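Phosphate-binding protein PstS (Borrelia burgdorferi, PDB 4N13) binds inorganic phosphate with micromolar affinity as the solute-binding lipoprotein of the PstSACB ABC transporter, which imports phosphate into the cell. Local coordinates at residues E104-Q116 with L147-R161. Residues are numbered along the deposited sequence; the frame is centred on the assembly and turned at random.
Sequences EENLAKILNGEIQ and LLNKIFKTHEEAQFR. With EDO (1,2-ethanediol), chain F.
Asn112 lies flat against Phe152: their amide and ring planes are 9° apart, and ND2 sits 3.4 Å from CZ, over one face and offset toward the rim. The same ND2 makes two bonds close to its amide plane, a nearly straight one to Glu157 O (2.9 Å) and one to Glu114 OE2, which fix the amide's rotation. Asn112 OD1 accepts from Glu114 N in an Asx turn that spans Gly113, the Schellman residue ending helix 104-111. Ile151 CG2 covers the opposite ring face. Deeper in, Leu147 CD1 lies 3.7 Å from Leu111 CD1 where the two helices cross, and both leucines also touch Phe91 of strand 80-93. Beyond the helix end Arg161 N donates to Leu111 O (2.8 Å). With CG anti to the backbone N (chi1 180°) and the chain extended to NE, Arg161 runs past Gly113 and stacks its guanidinium on the Gln116 amide, planes 13° apart; Gln116 OE1, hydrogen-bonded to Lys127, lies over the rim. Around the guanidinium, Asp163 forms a salt bridge with NE, and a water accepts from NH1 while donating to Ile110 O and Ile115 O. The buried charge is thus probably neutralised by Asp163, and polar bonds flank an apolar helix interface.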
loop_
_atom_site.group_PDB
_atom_site.type_symbol
_atom_site.label_atom_id
_atom_site.label_comp_id
_atom_site.label_asym_id
_atom_site.label_seq_id
_atom_site.Cartn_x
_atom_site.Cartn_y
_atom_site.Cartn_z
ATOM N N GLU A 104 0.970 -0.286 16.542
ATOM C CA GLU A 104 0.122 0.492 15.651
ATOM C C GLU A 104 -0.627 1.580 16.392
ATOM O O GLU A 104 -0.773 2.687 15.885
ATOM C CB GLU A 104 -0.878 -0.410 14.930
ATOM C CG GLU A 104 -0.321 -1.081 13.683
ATOM C CD GLU A 104 -1.389 -1.857 12.990
ATOM O OE1 GLU A 104 -1.692 -2.940 13.502
ATOM O OE2 GLU A 104 -1.919 -1.392 11.964
ATOM N N GLU A 105 -1.124 1.253 17.578
ATOM C CA GLU A 105 -1.873 2.214 18.365
ATOM C C GLU A 105 -1.023 3.441 18.690
ATOM O O GLU A 105 -1.469 4.585 18.522
ATOM C CB GLU A 105 -2.387 1.588 19.652
ATOM C CG GLU A 105 -3.306 2.518 20.433
ATOM C CD GLU A 105 -4.764 2.544 19.943
ATOM O OE1 GLU A 105 -5.480 3.495 20.311
ATOM O OE2 GLU A 105 -5.203 1.636 19.199
ATOM N N ASN A 106 0.197 3.219 19.171
ATOM C CA ASN A 106 1.044 4.344 19.522
ATOM C C ASN A 106 1.513 5.111 18.295
ATOM O O ASN A 106 1.633 6.344 18.325
ATOM C CB ASN A 106 2.219 3.902 20.391
ATOM C CG ASN A 106 1.808 3.650 21.820
ATOM O OD1 ASN A 106 0.827 4.207 22.287
ATOM N ND2 ASN A 106 2.556 2.827 22.518
ATOM N N LEU A 107 1.761 4.393 17.208
ATOM C CA LEU A 107 2.140 5.037 15.971
ATOM C C LEU A 107 1.022 5.981 15.489
ATOM O O LEU A 107 1.288 7.121 15.088
ATOM C CB LEU A 107 2.456 3.964 14.941
ATOM C CG LEU A 107 2.976 4.449 13.589
ATOM C CD1 LEU A 107 4.225 5.289 13.711
ATOM C CD2 LEU A 107 3.272 3.240 12.717
ATOM N N ALA A 108 -0.216 5.506 15.532
ATOM C CA ALA A 108 -1.349 6.333 15.140
ATOM C C ALA A 108 -1.474 7.570 16.018
ATOM O O ALA A 108 -1.834 8.635 15.534
ATOM C CB ALA A 108 -2.617 5.530 15.183
ATOM N N LYS A 109 -1.160 7.450 17.303
ATOM C CA LYS A 109 -1.210 8.584 18.210
ATOM C C LYS A 109 -0.067 9.569 17.952
ATOM O O LYS A 109 -0.212 10.761 18.218
ATOM C CB LYS A 109 -1.189 8.083 19.656
ATOM C CG LYS A 109 -2.501 7.449 20.094
ATOM C CD LYS A 109 -2.371 6.825 21.482
ATOM C CE LYS A 109 -3.681 6.251 21.959
ATOM N NZ LYS A 109 -3.556 5.705 23.330
ATOM N N ILE A 110 1.078 9.113 17.432
ATOM C CA ILE A 110 2.110 10.069 16.976
ATOM C C ILE A 110 1.567 10.808 15.746
ATOM O O ILE A 110 1.649 12.037 15.633
ATOM C CB ILE A 110 3.455 9.367 16.659
ATOM C CG1 ILE A 110 4.076 8.830 17.947
ATOM C CG2 ILE A 110 4.385 10.305 15.915
ATOM C CD1 ILE A 110 5.311 7.991 17.756
ATOM N N LEU A 111 0.972 10.055 14.837
ATOM C CA LEU A 111 0.490 10.625 13.594
ATOM C C LEU A 111 -0.611 11.648 13.780
ATOM O O LEU A 111 -0.685 12.591 12.994
ATOM C CB LEU A 111 0.030 9.517 12.635
ATOM C CG LEU A 111 1.124 8.575 12.172
ATOM C CD1 LEU A 111 0.551 7.400 11.411
ATOM C CD2 LEU A 111 2.077 9.320 11.310
ATOM N N ASN A 112 -1.480 11.438 14.771
ATOM C CA ASN A 112 -2.585 12.352 14.993
ATOM C C ASN A 112 -2.296 13.398 16.060
ATOM O O ASN A 112 -3.151 14.224 16.350
ATOM C CB ASN A 112 -3.894 11.603 15.284
ATOM C CG ASN A 112 -4.161 11.400 16.750
ATOM O OD1 ASN A 112 -3.245 11.244 17.564
ATOM N ND2 ASN A 112 -5.443 11.384 17.103
ATOM N N GLY A 113 -1.084 13.399 16.606
ATOM C CA GLY A 113 -0.699 14.446 17.531
ATOM C C GLY A 113 -1.009 14.208 18.996
ATOM O O GLY A 113 -0.717 15.087 19.809
ATOM N N GLU A 114 -1.616 13.076 19.338
ATOM C CA GLU A 114 -1.844 12.761 20.750
ATOM C C GLU A 114 -0.553 12.447 21.493
ATOM O O GLU A 114 -0.481 12.607 22.712
ATOM C CB GLU A 114 -2.824 11.598 20.895
ATOM C CG GLU A 114 -4.242 11.994 20.575
ATOM C CD GLU A 114 -5.227 10.840 20.694
ATOM O OE1 GLU A 114 -4.931 9.855 21.405
ATOM O OE2 GLU A 114 -6.309 10.941 20.082
ATOM N N ILE A 115 0.460 11.996 20.766
ATOM C CA ILE A 115 1.796 11.782 21.333
ATOM C C ILE A 115 2.760 12.708 20.612
ATOM O O ILE A 115 2.889 12.617 19.406
ATOM C CB ILE A 115 2.262 10.305 21.185
ATOM C CG1 ILE A 115 1.415 9.401 22.066
ATOM C CG2 ILE A 115 3.731 10.172 21.527
ATOM C CD1 ILE A 115 1.719 7.921 21.878
ATOM N N GLN A 116 3.410 13.606 21.344
ATOM C CA GLN A 116 4.315 14.591 20.733
ATOM C C GLN A 116 5.698 14.663 21.348
ATOM O O GLN A 116 6.509 15.505 20.954
ATOM C CB GLN A 116 3.688 15.985 20.713
ATOM C CG GLN A 116 2.496 16.038 19.812
ATOM C CD GLN A 116 2.006 17.428 19.543
ATOM O OE1 GLN A 116 2.766 18.412 19.637
ATOM N NE2 GLN A 116 0.730 17.533 19.183
ATOM N N LEU A 147 -4.085 3.473 9.119
ATOM C CA LEU A 147 -3.806 3.734 10.516
ATOM C C LEU A 147 -4.853 4.651 11.135
ATOM O O LEU A 147 -5.596 4.223 12.007
ATOM C CB LEU A 147 -2.380 4.284 10.708
ATOM C CG LEU A 147 -1.272 3.241 10.662
ATOM C CD1 LEU A 147 0.097 3.857 10.451
ATOM C CD2 LEU A 147 -1.303 2.450 11.958
ATOM N N LEU A 148 -4.941 5.900 10.694
ATOM C CA LEU A 148 -5.778 6.861 11.390
ATOM C C LEU A 148 -7.241 6.458 11.394
ATOM O O LEU A 148 -7.890 6.505 12.442
ATOM C CB LEU A 148 -5.637 8.249 10.763
ATOM C CG LEU A 148 -4.273 8.912 10.936
ATOM C CD1 LEU A 148 -4.203 10.237 10.174
ATOM C CD2 LEU A 148 -3.971 9.155 12.403
ATOM N N ASN A 149 -7.759 6.085 10.226
ATOM C CA ASN A 149 -9.183 5.790 10.108
ATOM C C ASN A 149 -9.574 4.491 10.795
ATOM O O ASN A 149 -10.730 4.298 11.112
ATOM C CB ASN A 149 -9.611 5.738 8.641
ATOM C CG ASN A 149 -9.609 7.097 7.987
ATOM O OD1 ASN A 149 -9.445 8.122 8.648
ATOM N ND2 ASN A 149 -9.792 7.115 6.673
ATOM N N LYS A 150 -8.612 3.606 11.029
ATOM C CA LYS A 150 -8.895 2.340 11.701
ATOM C C LYS A 150 -8.721 2.434 13.211
ATOM O O LYS A 150 -9.453 1.802 13.963
ATOM C CB LYS A 150 -8.030 1.221 11.132
ATOM C CG LYS A 150 -8.321 0.976 9.657
ATOM C CD LYS A 150 -7.819 -0.362 9.172
ATOM C CE LYS A 150 -8.041 -0.518 7.687
ATOM N NZ LYS A 150 -7.608 -1.854 7.210
ATOM N N ILE A 151 -7.769 3.241 13.663
ATOM C CA ILE A 151 -7.481 3.305 15.091
ATOM C C ILE A 151 -8.457 4.224 15.834
ATOM O O ILE A 151 -8.817 3.950 16.976
ATOM C CB ILE A 151 -6.020 3.774 15.348
ATOM C CG1 ILE A 151 -4.988 2.710 14.957
ATOM C CG2 ILE A 151 -5.828 4.175 16.793
ATOM C CD1 ILE A 151 -5.076 1.464 15.732
ATOM N N PHE A 152 -8.848 5.319 15.196
ATOM C CA PHE A 152 -9.656 6.347 15.853
ATOM C C PHE A 152 -11.115 6.304 15.418
ATOM O O PHE A 152 -11.421 6.053 14.260
ATOM C CB PHE A 152 -9.050 7.723 15.591
ATOM C CG PHE A 152 -7.672 7.861 16.154
ATOM C CD1 PHE A 152 -6.567 7.982 15.330
ATOM C CD2 PHE A 152 -7.468 7.818 17.519
ATOM C CE1 PHE A 152 -5.298 8.072 15.853
ATOM C CE2 PHE A 152 -6.192 7.922 18.049
ATOM C CZ PHE A 152 -5.108 8.044 17.208
ATOM N N LYS A 153 -12.005 6.573 16.356
ATOM C CA LYS A 153 -13.430 6.443 16.126
ATOM C C LYS A 153 -14.021 7.585 15.305
ATOM O O LYS A 153 -14.896 7.366 14.469
ATOM C CB LYS A 153 -14.145 6.362 17.477
ATOM C CG LYS A 153 -15.615 6.032 17.366
ATOM C CD LYS A 153 -16.280 5.849 18.728
ATOM C CE LYS A 153 -16.485 7.184 19.410
ATOM N NZ LYS A 153 -17.179 7.072 20.722
ATOM N N THR A 154 -13.552 8.801 15.545
ATOM C CA THR A 154 -14.168 9.985 14.948
ATOM C C THR A 154 -13.299 10.626 13.876
ATOM O O THR A 154 -12.080 10.479 13.876
ATOM C CB THR A 154 -14.478 11.058 16.007
ATOM O OG1 THR A 154 -13.254 11.630 16.476
ATOM C CG2 THR A 154 -15.266 10.460 17.175
ATOM N N HIS A 155 -13.933 11.364 12.976
ATOM C CA HIS A 155 -13.203 12.048 11.914
ATOM C C HIS A 155 -12.201 13.041 12.489
ATOM O O HIS A 155 -11.084 13.135 12.002
ATOM C CB HIS A 155 -14.163 12.766 10.958
ATOM C CG HIS A 155 -15.012 11.837 10.148
ATOM N ND1 HIS A 155 -14.494 11.037 9.153
ATOM C CD2 HIS A 155 -16.342 11.587 10.178
ATOM C CE1 HIS A 155 -15.467 10.326 8.611
ATOM N NE2 HIS A 155 -16.599 10.640 9.216
ATOM N N GLU A 156 -12.598 13.782 13.521
ATOM C CA GLU A 156 -11.710 14.760 14.139
ATOM C C GLU A 156 -10.452 14.114 14.714
ATOM O O GLU A 156 -9.356 14.654 14.573
ATOM C CB GLU A 156 -12.449 15.544 15.228
ATOM C CG GLU A 156 -11.623 16.662 15.838
ATOM C CD GLU A 156 -10.776 16.208 17.010
ATOM O OE1 GLU A 156 -11.077 15.145 17.601
ATOM O OE2 GLU A 156 -9.807 16.929 17.343
ATOM N N GLU A 157 -10.591 12.954 15.351
ATOM C CA GLU A 157 -9.429 12.246 15.892
ATOM C C GLU A 157 -8.570 11.654 14.784
ATOM O O GLU A 157 -7.347 11.582 14.912
ATOM C CB GLU A 157 -9.875 11.129 16.834
ATOM C CG GLU A 157 -10.642 11.608 18.061
ATOM C CD GLU A 157 -11.561 10.552 18.693
ATOM O OE1 GLU A 157 -11.760 9.441 18.134
ATOM O OE2 GLU A 157 -12.109 10.865 19.770
ATOM N N ALA A 158 -9.201 11.263 13.685
ATOM C CA ALA A 158 -8.498 10.580 12.592
ATOM C C ALA A 158 -7.967 11.597 11.583
ATOM O O ALA A 158 -8.196 11.469 10.367
ATOM C CB ALA A 158 -9.434 9.599 11.889
ATOM N N GLN A 159 -7.327 12.638 12.093
ATOM C CA GLN A 159 -6.677 13.630 11.271
ATOM C C GLN A 159 -5.214 13.709 11.669
ATOM O O GLN A 159 -4.862 13.503 12.829
ATOM C CB GLN A 159 -7.350 14.986 11.456
ATOM C CG GLN A 159 -8.811 14.998 11.039
ATOM C CD GLN A 159 -9.041 14.456 9.628
ATOM O OE1 GLN A 159 -8.304 14.787 8.691
ATOM N NE2 GLN A 159 -10.067 13.617 9.473
ATOM N N PHE A 160 -4.354 13.995 10.702
ATOM C CA PHE A 160 -2.937 14.127 10.984
ATOM C C PHE A 160 -2.666 15.358 11.861
ATOM O O PHE A 160 -3.324 16.398 11.736
ATOM C CB PHE A 160 -2.146 14.281 9.684
ATOM C CG PHE A 160 -1.923 12.998 8.914
ATOM C CD1 PHE A 160 -1.024 12.054 9.341
ATOM C CD2 PHE A 160 -2.594 12.781 7.727
ATOM C CE1 PHE A 160 -0.798 10.910 8.596
ATOM C CE2 PHE A 160 -2.364 11.649 6.989
ATOM C CZ PHE A 160 -1.453 10.717 7.425
ATOM N N ARG A 161 -1.678 15.214 12.742
ATOM C CA ARG A 161 -1.078 16.325 13.476
ATOM C C ARG A 161 -0.863 17.456 12.490
ATOM O O ARG A 161 -0.266 17.263 11.443
ATOM C CB ARG A 161 0.249 15.859 14.094
ATOM C CG ARG A 161 0.978 16.902 14.873
ATOM C CD ARG A 161 2.231 16.336 15.498
ATOM N NE ARG A 161 3.054 17.439 15.985
ATOM C CZ ARG A 161 4.277 17.315 16.498
ATOM N NH1 ARG A 161 4.830 16.116 16.617
ATOM N NH2 ARG A 161 4.954 18.401 16.868
HETATM C C1 EDO F . -0.969 18.031 7.806
HETATM O O1 EDO F . -1.275 16.819 7.103
HETATM C C2 EDO F . 0.503 18.106 8.209
HETATM O O2 EDO F . 0.877 16.990 9.022
HETATM O O HOH W 1 3.462 13.671 17.012
#